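PDB 2E7Z: acetylene hydratase Ahy from Pelobacter acetylenicus, which catalyses the hydration of acetylene to acetaldehyde, using a tungsten-bis(molybdopterin guanine dinucleotide) cofactor and a [4Fe-4S] cluster. Local coordinates for residues Ser114-Leu119 against Leu514-Tyr519; Thr118-Met123 against Lys336-Glu341; Asn124-Pro129 against Met502-His507. All blocks are in the same frame, centred on the assembly; numbering follows the deposited sequence.

How the interactions relate
All three contacts use helix 118-126 or the turn that leads into it, and all lie on the same side of the chain's centre. Interactions 1 and 2 are buried; interaction 3 is at the surface. Interaction 1 joins the start of the helix to helix 513-520 by apolar packing, with no hydrogen bond between its two segments. Interaction 2 is the polar one: Arg121, Gln338 and two waters link the helix to residues 336-341. Interaction 3 packs the last helical turn on residues 502-507 with leucine, methionine and histidine side chains. Interactions 1 and 2 share Thr118, and Arg121 NE of interaction 2 reaches His507 O of interaction 3.

Interaction 1 (Ser114-Leu119 against Leu514-Tyr519); sequences SEYGTL and LELINY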
loop_
_atom_site.group_PDB
_atom_site.type_symbol
_atom_site.label_atom_id
_atom_site.label_comp_id
_atom_site.label_asym_id
_atom_site.label_seq_id
_atom_site.Cartn_x
_atom_site.Cartn_y
_atom_site.Cartn_z
ATOM N N SER A 114 12.305 7.983 7.187
ATOM C CA SER A 114 13.552 8.260 7.867
ATOM C C SER A 114 14.809 7.739 7.192
ATOM O O SER A 114 15.885 8.086 7.647
ATOM C CB SER A 114 13.513 7.697 9.295
ATOM O OG SER A 114 12.598 8.447 10.078
ATOM N N GLU A 115 14.709 6.951 6.108
ATOM C CA GLU A 115 15.943 6.362 5.573
ATOM C C GLU A 115 16.385 6.927 4.223
ATOM O O GLU A 115 17.556 6.790 3.889
ATOM C CB GLU A 115 15.926 4.828 5.592
ATOM C CG GLU A 115 14.735 4.106 4.946
ATOM C CD GLU A 115 14.775 3.959 3.432
ATOM O OE1 GLU A 115 15.850 4.086 2.773
ATOM O OE2 GLU A 115 13.693 3.652 2.858
ATOM N N TYR A 116 15.490 7.553 3.451
ATOM C CA TYR A 116 15.885 8.384 2.312
ATOM C C TYR A 116 16.655 7.605 1.242
ATOM O O TYR A 116 17.417 8.190 0.474
ATOM C CB TYR A 116 16.672 9.619 2.760
ATOM C CG TYR A 116 15.877 10.503 3.690
ATOM C CD1 TYR A 116 14.963 11.414 3.186
ATOM C CD2 TYR A 116 15.994 10.374 5.077
ATOM C CE1 TYR A 116 14.205 12.220 4.030
ATOM C CE2 TYR A 116 15.219 11.157 5.949
ATOM C CZ TYR A 116 14.313 12.071 5.400
ATOM O OH TYR A 116 13.530 12.862 6.204
ATOM N N GLY A 117 16.415 6.302 1.147
ATOM C CA GLY A 117 17.098 5.445 0.161
ATOM C C GLY A 117 18.205 4.589 0.733
ATOM O O GLY A 117 18.740 3.698 0.029
ATOM N N THR A 118 18.574 4.833 2.001
ATOM C CA THR A 118 19.692 4.101 2.557
ATOM C C THR A 118 19.380 2.637 2.880
ATOM O O THR A 118 20.310 1.845 3.005
ATOM C CB THR A 118 20.292 4.802 3.802
ATOM O OG1 THR A 118 19.315 4.896 4.842
ATOM C CG2 THR A 118 20.808 6.190 3.436
ATOM N N LEU A 119 18.095 2.271 2.979
ATOM C CA LEU A 119 17.775 0.881 3.202
ATOM C C LEU A 119 18.109 0.026 1.988
ATOM O O LEU A 119 18.813 -0.954 2.112
ATOM C CB LEU A 119 16.309 0.739 3.665
ATOM C CG LEU A 119 15.825 -0.671 4.021
ATOM C CD1 LEU A 119 15.425 -1.560 2.814
ATOM C CD2 LEU A 119 16.771 -1.423 4.985
ATOM N N LEU A 514 20.096 13.559 10.543
ATOM C CA LEU A 514 20.075 14.971 10.179
ATOM C C LEU A 514 21.037 15.238 9.028
ATOM O O LEU A 514 20.725 15.992 8.096
ATOM C CB LEU A 514 20.392 15.855 11.385
ATOM C CG LEU A 514 20.454 17.360 11.117
ATOM C CD1 LEU A 514 19.157 17.890 10.504
ATOM C CD2 LEU A 514 20.799 18.072 12.419
ATOM N N GLU A 515 22.208 14.620 9.064
ATOM C CA GLU A 515 23.121 14.815 7.930
ATOM C C GLU A 515 22.548 14.255 6.631
ATOM O O GLU A 515 22.743 14.813 5.544
ATOM C CB GLU A 515 24.487 14.185 8.218
ATOM C CG GLU A 515 25.318 14.947 9.236
ATOM C CD GLU A 515 26.776 14.489 9.324
ATOM O OE1 GLU A 515 27.248 13.665 8.512
ATOM O OE2 GLU A 515 27.435 14.981 10.259
ATOM N N LEU A 516 21.855 13.131 6.732
ATOM C CA LEU A 516 21.209 12.519 5.583
ATOM C C LEU A 516 20.064 13.389 5.050
ATOM O O LEU A 516 19.950 13.573 3.823
ATOM C CB LEU A 516 20.729 11.125 5.986
ATOM C CG LEU A 516 19.917 10.357 4.927
ATOM C CD1 LEU A 516 20.727 10.180 3.623
ATOM C CD2 LEU A 516 19.549 8.997 5.497
ATOM N N ILE A 517 19.259 13.955 5.955
ATOM C CA ILE A 517 18.264 14.961 5.563
ATOM C C ILE A 517 18.932 16.126 4.806
ATOM O O ILE A 517 18.483 16.525 3.733
ATOM C CB ILE A 517 17.444 15.460 6.795
ATOM C CG1 ILE A 517 16.444 14.383 7.254
ATOM C CG2 ILE A 517 16.744 16.768 6.446
ATOM C CD1 ILE A 517 15.832 14.645 8.662
ATOM N N ASN A 518 20.020 16.647 5.344
ATOM C CA ASN A 518 20.674 17.776 4.697
ATOM C C ASN A 518 21.215 17.385 3.344
ATOM O O ASN A 518 21.250 18.222 2.440
ATOM C CB ASN A 518 21.765 18.345 5.607
ATOM C CG ASN A 518 21.193 19.198 6.700
ATOM O OD1 ASN A 518 20.145 19.800 6.526
ATOM N ND2 ASN A 518 21.883 19.259 7.836
ATOM N N TYR A 519 21.610 16.124 3.192
ATOM C CA TYR A 519 22.022 15.635 1.867
ATOM C C TYR A 519 20.839 15.564 0.885
ATOM O O TYR A 519 20.934 16.024 -0.256
ATOM C CB TYR A 519 22.720 14.271 1.978
ATOM C CG TYR A 519 23.150 13.732 0.612
ATOM C CD1 TYR A 519 24.115 14.378 -0.157
ATOM C CD2 TYR A 519 22.555 12.581 0.082
ATOM C CE1 TYR A 519 24.462 13.890 -1.413
ATOM C CE2 TYR A 519 22.915 12.078 -1.161
ATOM C CZ TYR A 519 23.867 12.739 -1.894
ATOM O OH TYR A 519 24.205 12.243 -3.139
#
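Leu516 of helix 513-520 reaches between Tyr116 and Thr118 of the turn before helix 118-126. Its CG is anti to the backbone N (chi1 175°), which sends its branches into this place. Leu516 CD2 lies 3.8 Å from Tyr116 CD2 and 3.7 Å from Thr118 CG2. The threonine methyl and the leucine meet tip to tip. The same Leu516 CD2 also rests 3.4 Å from Glu115 O. Ile517, one residue on, meets the far end of the tyrosine. Its CG1 is 3.7 Å from Tyr116 CZ and approaches the ring obliquely. Tyr116 OH is hydrogen-bonded outside the contact, to Val465 N.

No hydrogen bond crosses between 114-119 and 514-519. The polar work is done inside the turn and around it. Glu115 to Thr118 form a type I' beta turn, and Gly117 is the N-cap residue of helix 118-126. Glu115 O accepts from two donors of Thr118, the backbone N and OG1, the latter at 2.8 Å. The Glu115 side chain folds back to the helix start. Its OE1 accepts a nearly straight bond from Leu119 N (2.9 Å, 174°), which arrives from above the carboxylate plane, and a weak one from Gly117 N. Glu115 OE2 bonds to Gln107 NE2.

Glu109, a residue of the tungsten cofactor site, accepts from the backbone N atoms of Ser114 and Glu115. The chemistry is therefore divided: hydrogen bonds within the turn, and to Gln107, Glu109 and Val465 around it, hold its polar atoms, while the Thr118 methyl and the Tyr116 side chain pack against helix 513-520.

Interaction 2 (Thr118-Met123 against Lys336-Glu341); sequences TLRRFM and KIQMHE
Arg121 NH1 is gripped by two partners. It donates to Ile337 O at 2.9 Å, on a carbonyl lone pair and close to the guanidinium plane. It also donates to a water at 2.9 Å, and that water donates in turn to Lys336 O. The arginine chain is extended from CG to NE, with CG anti to the backbone N (chi1 -174°). It thus runs past Ile337 O, with CB, CG and CD all close to that oxygen. Met339 SD lies over one face of the guanidinium, offset toward its rim, 3.4 Å from Arg121 CZ. Arg121 NE has a further partner, His507 O.

The backbones come very near here. Arg121 CA and Gln338 CA are 4.1 Å apart, and Arg121 CA makes a CA-H...O contact with Gln338 O. That carbonyl also accepts from Asn124 ND2, about one turn further along the helix.

Arg120 takes another side. Its chain bends at chi2 and chi3, and its CB and CG cross the Gln338 side chain, with Arg120 CG 3.6 Å from Gln338 NE2. A second water accepts from both Arg120 N and Gln338 NE2. His340 NE2 donates to Gln338 OE1 (2.7 Å), from above the amide carbonyl plane. His340 CE1 sits over the centre of the Arg120 guanidinium, 4.0 Å from Arg120 CZ. The planes stand 84° apart, so the ring meets the guanidinium edge-on. Arg120 NH1 and NH2 bond to Ala386 O and Phe387 O.

The arrangement is a helix side docked on an irregular chain: Arg121 holds Ile337 O, Arg120 packs on Gln338 and His340, and Met339, with positive phi, has left helical geometry where the chain runs on from helix 334-337.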
loop_
_atom_site.group_PDB
_atom_site.type_symbol
_atom_site.label_atom_id
_atom_site.label_comp_id
_atom_site.label_asym_id
_atom_site.label_seq_id
_atom_site.Cartn_x
_atom_site.Cartn_y
_atom_site.Cartn_z
ATOM N N THR A 118 18.574 4.833 2.001
ATOM C CA THR A 118 19.692 4.101 2.557
ATOM C C THR A 118 19.380 2.637 2.880
ATOM O O THR A 118 20.310 1.845 3.005
ATOM C CB THR A 118 20.292 4.802 3.802
ATOM O OG1 THR A 118 19.315 4.896 4.842
ATOM C CG2 THR A 118 20.808 6.190 3.436
ATOM N N LEU A 119 18.095 2.271 2.979
ATOM C CA LEU A 119 17.775 0.881 3.202
ATOM C C LEU A 119 18.109 0.026 1.988
ATOM O O LEU A 119 18.813 -0.954 2.112
ATOM C CB LEU A 119 16.309 0.739 3.665
ATOM C CG LEU A 119 15.825 -0.671 4.021
ATOM C CD1 LEU A 119 15.425 -1.560 2.814
ATOM C CD2 LEU A 119 16.771 -1.423 4.985
ATOM N N ARG A 120 17.621 0.420 0.813
ATOM C CA ARG A 120 17.989 -0.361 -0.376
ATOM C C ARG A 120 19.488 -0.187 -0.682
ATOM O O ARG A 120 20.112 -1.094 -1.208
ATOM C CB ARG A 120 17.158 -0.006 -1.613
ATOM C CG ARG A 120 15.692 -0.369 -1.458
ATOM C CD ARG A 120 15.408 -1.868 -1.305
ATOM N NE ARG A 120 15.704 -2.742 -2.456
ATOM C CZ ARG A 120 14.837 -2.975 -3.433
ATOM N NH1 ARG A 120 13.685 -2.310 -3.522
ATOM N NH2 ARG A 120 15.201 -3.829 -4.394
ATOM N N ARG A 121 20.060 0.979 -0.329
ATOM C CA ARG A 121 21.504 1.178 -0.444
ATOM C C ARG A 121 22.250 0.058 0.274
ATOM O O ARG A 121 23.130 -0.607 -0.284
ATOM C CB ARG A 121 21.879 2.554 0.063
ATOM C CG ARG A 121 23.337 2.970 -0.118
ATOM C CD ARG A 121 23.488 4.356 0.473
ATOM N NE ARG A 121 24.819 4.939 0.273
ATOM C CZ ARG A 121 25.158 5.727 -0.758
ATOM N NH1 ARG A 121 24.261 6.028 -1.709
ATOM N NH2 ARG A 121 26.410 6.208 -0.852
ATOM N N PHE A 122 21.893 -0.152 1.534
ATOM C CA PHE A 122 22.480 -1.217 2.324
ATOM C C PHE A 122 22.282 -2.590 1.702
ATOM O O PHE A 122 23.243 -3.362 1.560
ATOM C CB PHE A 122 21.857 -1.181 3.742
ATOM C CG PHE A 122 22.211 -2.353 4.605
ATOM C CD1 PHE A 122 23.467 -2.440 5.196
ATOM C CD2 PHE A 122 21.286 -3.352 4.862
ATOM C CE1 PHE A 122 23.822 -3.528 5.961
ATOM C CE2 PHE A 122 21.617 -4.441 5.675
ATOM C CZ PHE A 122 22.892 -4.525 6.213
ATOM N N MET A 123 21.045 -2.900 1.302
ATOM C CA MET A 123 20.783 -4.202 0.714
ATOM C C MET A 123 21.572 -4.388 -0.587
ATOM O O MET A 123 22.083 -5.479 -0.836
ATOM C CB MET A 123 19.298 -4.394 0.426
ATOM C CG MET A 123 18.470 -4.441 1.713
ATOM S SD MET A 123 16.727 -4.834 1.340
ATOM C CE MET A 123 16.869 -6.603 0.946
ATOM N N LYS A 336 18.584 7.426 -6.476
ATOM C CA LYS A 336 20.036 7.494 -6.658
ATOM C C LYS A 336 20.754 7.065 -5.377
ATOM O O LYS A 336 21.750 6.353 -5.416
ATOM C CB LYS A 336 20.432 8.902 -7.074
ATOM C CG LYS A 336 19.773 9.341 -8.380
ATOM C CD LYS A 336 20.517 10.499 -9.013
ATOM C CE LYS A 336 20.429 10.428 -10.530
ATOM N NZ LYS A 336 20.944 9.135 -11.043
ATOM N N ILE A 337 20.204 7.477 -4.222
ATOM C CA ILE A 337 20.754 7.079 -2.912
ATOM C C ILE A 337 20.689 5.550 -2.764
ATOM O O ILE A 337 21.589 4.937 -2.201
ATOM C CB ILE A 337 20.049 7.844 -1.739
ATOM C CG1 ILE A 337 20.398 9.324 -1.882
ATOM C CG2 ILE A 337 20.500 7.299 -0.374
ATOM C CD1 ILE A 337 19.581 10.257 -1.001
ATOM N N GLN A 338 19.648 4.940 -3.313
ATOM C CA GLN A 338 19.465 3.483 -3.209
ATOM C C GLN A 338 20.528 2.644 -3.950
ATOM O O GLN A 338 20.685 1.475 -3.639
ATOM C CB GLN A 338 18.074 3.079 -3.682
ATOM C CG GLN A 338 16.980 3.596 -2.778
ATOM C CD GLN A 338 15.585 3.251 -3.246
ATOM O OE1 GLN A 338 15.340 3.224 -4.466
ATOM N NE2 GLN A 338 14.637 3.019 -2.302
ATOM N N MET A 339 21.223 3.219 -4.947
ATOM C CA MET A 339 22.358 2.536 -5.617
ATOM C C MET A 339 21.950 1.186 -6.147
ATOM O O MET A 339 22.685 0.203 -5.994
ATOM C CB MET A 339 23.526 2.384 -4.643
ATOM C CG MET A 339 24.225 3.678 -4.397
ATOM S SD MET A 339 25.653 3.518 -3.280
ATOM C CE MET A 339 26.644 2.240 -4.082
ATOM N N HIS A 340 20.802 1.138 -6.833
ATOM C CA HIS A 340 20.427 -0.076 -7.571
ATOM C C HIS A 340 21.456 -0.530 -8.601
ATOM O O HIS A 340 21.591 -1.721 -8.840
ATOM C CB HIS A 340 19.080 0.122 -8.256
ATOM C CG HIS A 340 17.974 0.378 -7.285
ATOM N ND1 HIS A 340 17.467 -0.600 -6.456
ATOM C CD2 HIS A 340 17.291 1.514 -7.002
ATOM C CE1 HIS A 340 16.512 -0.076 -5.700
ATOM N NE2 HIS A 340 16.373 1.203 -6.018
ATOM N N GLU A 341 22.198 0.407 -9.156
ATOM C CA GLU A 341 23.162 -0.044 -10.155
ATOM C C GLU A 341 24.266 -0.879 -9.526
ATOM O O GLU A 341 24.795 -1.773 -10.208
ATOM C CB GLU A 341 23.700 1.089 -11.032
ATOM C CG GLU A 341 24.561 0.587 -12.176
ATOM C CD GLU A 341 23.766 -0.096 -13.272
ATOM O OE1 GLU A 341 22.922 0.572 -13.887
ATOM O OE2 GLU A 341 24.025 -1.287 -13.558
HETATM O O HOH W 1 15.459 2.482 0.552
HETATM O O HOH W 2 24.295 7.397 -4.263
#

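Interaction 3 (Asn124-Pro129 against Met502-His507); sequences NLLGSP and MGLEEH
Met502 meets Leu126 near the end of helix 118-126. Its chain bends at chi2 and chi3, which brings the methyl back toward the leucine. Met502 CE lies 3.9 Å from Leu126 CD2, and Met502 CB is 4.0 Å from the same methyl. The two side chains cross at about a right angle. Met502 also touches Ala88, Leu91 and Lys92 of helix 80-98, so it touches both helix 118-126 and helix 80-98.

Gly503 follows, with positive phi and two bonds back into the last turn of helix 491-501. It turns the chain out of that helix.

Leu504 points toward helix 118-126. Its CG is anti to the carbonyl carbon (chi1 -56°), and both methyls straddle the base of Leu125. Leu504 CD1 is 3.8 Å from Leu125 CB, and Leu504 CD2 is 3.9 Å from that atom. Leu504 CD1 also reaches Leu126 CD2, at 4.2 Å. Phe122, about one turn earlier in the helix, touches both Met502 and Leu504.

The chain then makes a short 3-10 turn, closed by His507 N to Leu504 O. This turn presents His507 to the end of Leu125. Leu125 CD2 sits over the centre of the His507 ring, 3.9 Å from its centroid and 7° off its normal, a CH-pi contact. Leu125 CD1 packs against His507 CB at 3.5 Å. Met339 also touches the His507 side chain. Replacing His507 by an alanine would probably take away the ring face under Leu125 CD2, leaving that methyl without its partner and the leucine freer to turn.

No hydrogen bond joins the two segments. The arrangement is the apolar docking of a helix C-terminal turn, ended by Gly127, against a chain that leaves helix 491-501 through a Schellman motif.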
loop_
_atom_site.group_PDB
_atom_site.type_symbol
_atom_site.label_atom_id
_atom_site.label_comp_id
_atom_site.label_asym_id
_atom_site.label_seq_id
_atom_site.Cartn_x
_atom_site.Cartn_y
_atom_site.Cartn_z
ATOM N N ASN A 124 21.673 -3.328 -1.393
ATOM C CA ASN A 124 22.350 -3.423 -2.701
ATOM C C ASN A 124 23.840 -3.588 -2.546
ATOM O O ASN A 124 24.453 -4.308 -3.322
ATOM C CB ASN A 124 21.951 -2.220 -3.555
ATOM C CG ASN A 124 20.514 -2.340 -4.058
ATOM O OD1 ASN A 124 19.985 -3.452 -4.156
ATOM N ND2 ASN A 124 19.891 -1.211 -4.399
ATOM N N LEU A 125 24.402 -2.993 -1.495
ATOM C CA LEU A 125 25.808 -3.194 -1.183
ATOM C C LEU A 125 26.064 -4.582 -0.601
ATOM O O LEU A 125 27.099 -5.182 -0.879
ATOM C CB LEU A 125 26.323 -2.113 -0.217
ATOM C CG LEU A 125 26.369 -0.725 -0.853
ATOM C CD1 LEU A 125 26.455 0.353 0.176
ATOM C CD2 LEU A 125 27.595 -0.622 -1.794
ATOM N N LEU A 126 25.156 -5.098 0.221
ATOM C CA LEU A 126 25.343 -6.459 0.711
ATOM C C LEU A 126 25.190 -7.487 -0.402
ATOM O O LEU A 126 25.894 -8.503 -0.408
ATOM C CB LEU A 126 24.313 -6.794 1.777
ATOM C CG LEU A 126 24.492 -6.372 3.223
ATOM C CD1 LEU A 126 23.389 -7.073 4.034
ATOM C CD2 LEU A 126 25.857 -6.685 3.861
ATOM N N GLY A 127 24.262 -7.230 -1.327
ATOM C CA GLY A 127 23.974 -8.105 -2.472
ATOM C C GLY A 127 22.627 -8.784 -2.403
ATOM O O GLY A 127 22.401 -9.769 -3.079
ATOM N N SER A 128 21.717 -8.280 -1.557
ATOM C CA SER A 128 20.379 -8.889 -1.480
ATOM C C SER A 128 19.351 -8.109 -2.288
ATOM O O SER A 128 19.111 -6.932 -2.030
ATOM C CB SER A 128 19.812 -8.953 -0.052
ATOM O OG SER A 128 18.547 -9.597 -0.207
ATOM N N PRO A 129 18.676 -8.790 -3.225
ATOM C CA PRO A 129 17.568 -8.189 -3.930
ATOM C C PRO A 129 16.229 -8.397 -3.208
ATOM O O PRO A 129 15.187 -7.928 -3.677
ATOM C CB PRO A 129 17.543 -9.014 -5.226
ATOM C CG PRO A 129 17.846 -10.400 -4.727
ATOM C CD PRO A 129 18.930 -10.177 -3.676
ATOM N N MET A 502 28.988 -4.307 8.971
ATOM C CA MET A 502 29.077 -5.181 7.802
ATOM C C MET A 502 30.198 -4.768 6.852
ATOM O O MET A 502 30.337 -5.358 5.783
ATOM C CB MET A 502 27.721 -5.224 7.052
ATOM C CG MET A 502 26.543 -5.762 7.923
ATOM S SD MET A 502 26.818 -7.405 8.652
ATOM C CE MET A 502 26.683 -8.462 7.177
ATOM N N GLY A 503 30.959 -3.738 7.225
ATOM C CA GLY A 503 32.127 -3.293 6.456
ATOM C C GLY A 503 31.867 -2.229 5.394
ATOM O O GLY A 503 32.699 -1.993 4.506
ATOM N N LEU A 504 30.702 -1.588 5.479
ATOM C CA LEU A 504 30.237 -0.671 4.456
ATOM C C LEU A 504 30.294 0.817 4.849
ATOM O O LEU A 504 29.661 1.650 4.188
ATOM C CB LEU A 504 28.800 -1.035 4.060
ATOM C CG LEU A 504 28.583 -2.468 3.576
ATOM C CD1 LEU A 504 27.101 -2.707 3.436
ATOM C CD2 LEU A 504 29.316 -2.716 2.236
ATOM N N GLU A 505 31.063 1.167 5.882
ATOM C CA GLU A 505 31.129 2.540 6.374
ATOM C C GLU A 505 31.398 3.581 5.286
ATOM O O GLU A 505 30.842 4.674 5.280
ATOM C CB GLU A 505 32.172 2.658 7.491
ATOM C CG GLU A 505 33.615 2.422 7.086
ATOM C CD GLU A 505 34.534 2.355 8.308
ATOM O OE1 GLU A 505 35.468 3.180 8.392
ATOM O OE2 GLU A 505 34.310 1.490 9.196
ATOM N N GLU A 506 32.270 3.246 4.343
ATOM C CA GLU A 506 32.661 4.212 3.310
ATOM C C GLU A 506 31.488 4.668 2.448
ATOM O O GLU A 506 31.550 5.728 1.824
ATOM C CB GLU A 506 33.818 3.697 2.431
ATOM C CG GLU A 506 33.575 2.396 1.692
ATOM C CD GLU A 506 34.104 1.172 2.439
ATOM O OE1 GLU A 506 33.470 0.734 3.427
ATOM O OE2 GLU A 506 35.154 0.634 2.018
ATOM N N HIS A 507 30.433 3.854 2.400
ATOM C CA HIS A 507 29.243 4.195 1.637
ATOM C C HIS A 507 28.150 4.913 2.393
ATOM O O HIS A 507 27.134 5.281 1.808
ATOM C CB HIS A 507 28.678 2.961 0.938
ATOM C CG HIS A 507 29.296 2.749 -0.412
ATOM N ND1 HIS A 507 30.377 1.925 -0.619
ATOM C CD2 HIS A 507 29.006 3.295 -1.614
ATOM C CE1 HIS A 507 30.727 1.964 -1.897
ATOM N NE2 HIS A 507 29.916 2.803 -2.523
#